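Local coordinates for putative sugar ABC transporter (Yersinia enterocolitica subsp. enterocolitica 8081, PDB 5ULB), which probably binds methylthioribose-like sugars, here seen with 5-methylseleno-ribofuranose, as the periplasmic substrate-binding component of an ABC sugar importer, at residues A[29-32]-A[33-36]; A[184-187]-A[188-192]. All blocks are in the same frame, centred on the assembly; numbering follows the deposited sequence.

Contact 1: residues A[29-32]-A[33-36]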
loop_
_atom_site.group_PDB
_atom_site.type_symbol
_atom_site.label_atom_id
_atom_site.label_comp_id
_atom_site.label_asym_id
_atom_site.label_seq_id
_atom_site.Cartn_x
_atom_site.Cartn_y
_atom_site.Cartn_z
ATOM N N GLY A 29 9.800 -3.700 5.126
ATOM C CA GLY A 29 9.722 -4.705 6.163
ATOM C C GLY A 29 8.316 -5.180 6.410
ATOM O O GLY A 29 7.438 -5.067 5.547
ATOM N N SER A 30 8.061 -5.725 7.599
ATOM C CA SER A 30 6.793 -6.355 7.921
ATOM C C SER A 30 5.789 -5.436 8.581
ATOM O O SER A 30 5.115 -5.838 9.543
ATOM C CB SER A 30 7.047 -7.646 8.697
ATOM O OG SER A 30 7.792 -7.359 9.880
ATOM N N ASP A 31 5.643 -4.249 8.062
ATOM C CA ASP A 31 4.574 -3.353 8.497
ATOM C C ASP A 31 3.205 -3.949 8.124
ATOM O O ASP A 31 3.112 -4.862 7.319
ATOM C CB ASP A 31 4.777 -1.993 7.846
ATOM C CG ASP A 31 4.728 -2.042 6.351
ATOM O OD1 ASP A 31 5.764 -2.429 5.745
ATOM O OD2 ASP A 31 3.643 -1.791 5.757
ATOM N N ASP A 32 2.126 -3.409 8.679
ATOM C CA ASP A 32 0.807 -3.937 8.444
ATOM C C ASP A 32 0.375 -3.833 6.963
ATOM O O ASP A 32 -0.344 -4.732 6.469
ATOM C CB ASP A 32 -0.239 -3.265 9.283
ATOM C CG ASP A 32 -0.098 -3.525 10.776
ATOM O OD1 ASP A 32 0.674 -4.423 11.176
ATOM O OD2 ASP A 32 -0.915 -2.868 11.529
ATOM N N ASN A 33 0.762 -2.746 6.300
ATOM C CA ASN A 33 0.373 -2.616 4.891
ATOM C C ASN A 33 1.002 -3.740 4.079
ATOM O O ASN A 33 0.349 -4.379 3.282
ATOM C CB ASN A 33 0.811 -1.230 4.376
ATOM C CG ASN A 33 0.245 -0.932 2.996
ATOM O OD1 ASN A 33 0.914 -1.131 1.998
ATOM N ND2 ASN A 33 -0.972 -0.305 3.017
ATOM N N THR A 34 2.312 -3.945 4.292
ATOM C CA THR A 34 3.017 -4.984 3.652
ATOM C C THR A 34 2.441 -6.372 3.952
ATOM O O THR A 34 2.313 -7.237 3.059
ATOM C CB THR A 34 4.539 -4.920 4.028
ATOM O OG1 THR A 34 5.071 -3.712 3.496
ATOM C CG2 THR A 34 5.285 -6.127 3.515
ATOM N N THR A 35 2.173 -6.627 5.226
ATOM C CA THR A 35 1.643 -7.870 5.634
ATOM C C THR A 35 0.308 -8.219 4.863
ATOM O O THR A 35 0.103 -9.337 4.399
ATOM C CB THR A 35 1.455 -7.947 7.182
ATOM O OG1 THR A 35 2.758 -7.695 7.738
ATOM C CG2 THR A 35 0.836 -9.205 7.626
ATOM N N GLN A 36 -0.554 -7.222 4.758
ATOM C CA GLN A 36 -1.762 -7.388 3.989
ATOM C C GLN A 36 -1.568 -7.583 2.462
ATOM O O GLN A 36 -2.211 -8.447 1.858
ATOM C CB GLN A 36 -2.710 -6.222 4.278
ATOM C CG GLN A 36 -3.235 -6.106 5.676
ATOM C CD GLN A 36 -4.030 -4.813 5.843
ATOM O OE1 GLN A 36 -5.296 -4.824 5.712
ATOM N NE2 GLN A 36 -3.315 -3.708 6.117
#
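Asp31 meets Thr34 with both carboxylate oxygens, and the two side chains cross at about a right angle. Asp31 OD1 takes the hydroxyl of Thr34 on its syn side, OG1 to OD1 2.7 Å, while Asp31 OD2 accepts the backbone N of Thr34 at 2.9 Å from well above the carboxylate plane. This second bond makes Asp31 the N-cap of helix 32-48. With chi1 at 61°, CG of Asp31 lies between its own N and carbonyl carbon, a rotation that brings OD1 to the hydroxyl and OD2 to the N-H of Thr34. The methyl CG2 of Thr34 packs against Gly29 O (3.1 Å).

Two carbonyls each carry a double load. Asp31 O receives the backbone N of Thr35 almost straight, at 2.9 Å, and also Thr35 OG1 from above the carbonyl plane. Asp32 O is bonded by Gln36 N at 3.0 Å and by Gln36 NE2 at 3.2 Å, which approach from opposite faces; the amide of Gln36 has this oxygen in its own plane.

Farther out, Arg26 bridges two side chains, giving NE to Thr34 OG1 and NH2 to Asn33 OD1; Asn33 touches the bound sugar. Asp32 OD2 is bonded to Gln218 and Ser240, and Gln36 NE2 has a further acceptor in Ile239 O. The turn lies in the loop after strand 21-26 and opens helix 32-48, whose first residues pack on Pro262 of helix 262-278 and on the loop after strand 233-237.

Contact 2: residues A[184-187]-A[188-192]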
loop_
_atom_site.group_PDB
_atom_site.type_symbol
_atom_site.label_atom_id
_atom_site.label_comp_id
_atom_site.label_asym_id
_atom_site.label_seq_id
_atom_site.Cartn_x
_atom_site.Cartn_y
_atom_site.Cartn_z
ATOM N N SER A 184 13.160 -1.652 10.879
ATOM C CA SER A 184 12.471 -2.861 11.353
ATOM C C SER A 184 11.423 -2.577 12.421
ATOM O O SER A 184 10.743 -3.501 12.916
ATOM C CB SER A 184 13.476 -3.881 11.829
ATOM O OG SER A 184 14.106 -3.362 12.956
ATOM N N ASP A 185 11.354 -1.397 12.937
ATOM C CA ASP A 185 10.338 -1.059 13.931
ATOM C C ASP A 185 9.815 0.370 13.656
ATOM O O ASP A 185 10.155 1.337 14.425
ATOM C CB ASP A 185 10.947 -1.116 15.350
ATOM C CG ASP A 185 9.925 -0.895 16.466
ATOM O OD1 ASP A 185 8.640 -0.812 16.175
ATOM O OD2 ASP A 185 10.405 -0.671 17.677
ATOM N N VAL A 186 8.997 0.499 12.613
ATOM C CA VAL A 186 8.558 1.844 12.231
ATOM C C VAL A 186 7.675 2.407 13.298
ATOM O O VAL A 186 7.716 3.574 13.591
ATOM C CB VAL A 186 7.919 1.831 10.828
ATOM C CG1 VAL A 186 7.261 3.180 10.489
ATOM C CG2 VAL A 186 8.829 1.404 9.691
ATOM N N GLN A 187 6.804 1.596 13.887
ATOM C CA GLN A 187 5.942 2.113 14.948
ATOM C C GLN A 187 6.693 2.708 16.128
ATOM O O GLN A 187 6.418 3.787 16.592
ATOM C CB GLN A 187 4.984 1.063 15.367
ATOM C CG GLN A 187 4.096 0.610 14.200
ATOM C CD GLN A 187 3.168 -0.534 14.721
ATOM O OE1 GLN A 187 2.325 -0.356 15.695
ATOM N NE2 GLN A 187 3.220 -1.680 14.010
ATOM N N GLY A 188 7.675 1.911 16.659
ATOM C CA GLY A 188 8.407 2.395 17.781
ATOM C C GLY A 188 9.294 3.528 17.542
ATOM O O GLY A 188 9.387 4.457 18.323
ATOM N N ASP A 189 9.944 3.466 16.389
ATOM C CA ASP A 189 10.832 4.565 16.004
ATOM C C ASP A 189 10.042 5.848 15.842
ATOM O O ASP A 189 10.438 6.873 16.329
ATOM C CB ASP A 189 11.492 4.221 14.671
ATOM C CG ASP A 189 12.441 5.322 14.143
ATOM O OD1 ASP A 189 13.341 5.793 14.916
ATOM O OD2 ASP A 189 12.355 5.661 12.884
ATOM N N THR A 190 8.869 5.729 15.171
ATOM C CA THR A 190 8.033 6.937 14.982
ATOM C C THR A 190 7.582 7.443 16.312
ATOM O O THR A 190 7.525 8.658 16.527
ATOM C CB THR A 190 6.935 6.662 13.936
ATOM O OG1 THR A 190 7.483 6.134 12.746
ATOM C CG2 THR A 190 6.174 7.929 13.655
ATOM N N ALA A 191 7.125 6.530 17.184
ATOM C CA ALA A 191 6.637 6.965 18.471
ATOM C C ALA A 191 7.710 7.738 19.263
ATOM O O ALA A 191 7.450 8.768 19.898
ATOM C CB ALA A 191 6.155 5.804 19.338
ATOM N N ASN A 192 8.931 7.231 19.187
ATOM C CA ASN A 192 10.024 7.954 19.891
ATOM C C ASN A 192 10.334 9.322 19.322
ATOM O O ASN A 192 10.502 10.311 20.038
ATOM C CB ASN A 192 11.300 7.114 19.872
ATOM C CG ASN A 192 11.136 5.860 20.729
ATOM O OD1 ASN A 192 10.393 5.827 21.711
ATOM N ND2 ASN A 192 11.913 4.798 20.323
#
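Val186 lies alongside Thr190, the two side chains pointing the same way, and its CG1 rests 3.7 Å from Thr190 OG1. That hydroxyl also turns back to the chain, donating to Val186 O at 2.7 Å. Thr190 places OG1 beside its own N and anti to the carbonyl carbon (chi1 -52°), which brings it within reach of the carbonyl one turn earlier. Val186 O also takes the backbone N of Thr190 (2.9 Å), the two donors arriving from opposite faces of the carbonyl plane, so this oxygen holds both at once. Both side chains touch Phe216 on helix 214-226, and Val186 also touches Trp213 of the sugar pocket.

At the start of the helix, Asp185 OD1 accepts Gly188 N at 2.9 Å, the donor standing 56° out of the carboxylate plane. The extended first torsion of Asp185 (chi1 -175°) carries the carboxylate alongside Gly188, whose CA lies 3.7 Å from Asp185 OD2. Asp185 O takes Asp189 N at 2.9 Å, and Gln187 O takes Ala191 N in the next bond of the series. Asp189 itself forms a salt bridge with Lys193, and Gln187 OE1 is bonded to Gln242.

The arrangement is an aspartate N-cap at the entrance to helix 186-200, followed by regular i to i+4 bonding, with a threonine hydroxyl folded back onto the backbone as is common in helices.

Overall arrangement
Contact 1 comes first along the chain, at the start of helix 32-48, and contact 2 later, at the start of helix 186-200; their centres are about 14 Å apart and their nearest atoms about 5 Å, without touching. Both are aspartate-capped helix starts. Helix 32-48 follows strand 21-26, next to the outermost strand 51-56, whereas helix 186-200 follows strand 173-179, outermost at the far end. Gln218 of helix 214-226 bonds Asp32 of contact 1 and touches Gln187 of contact 2. Contact 1 supplies Asn33 to the sugar pocket; the side chain of Val186 in contact 2 stays about 8 Å from the sugar. The two helix starts probably belong to opposite lobes of this two-lobed fold, approaching each other near the sugar between them.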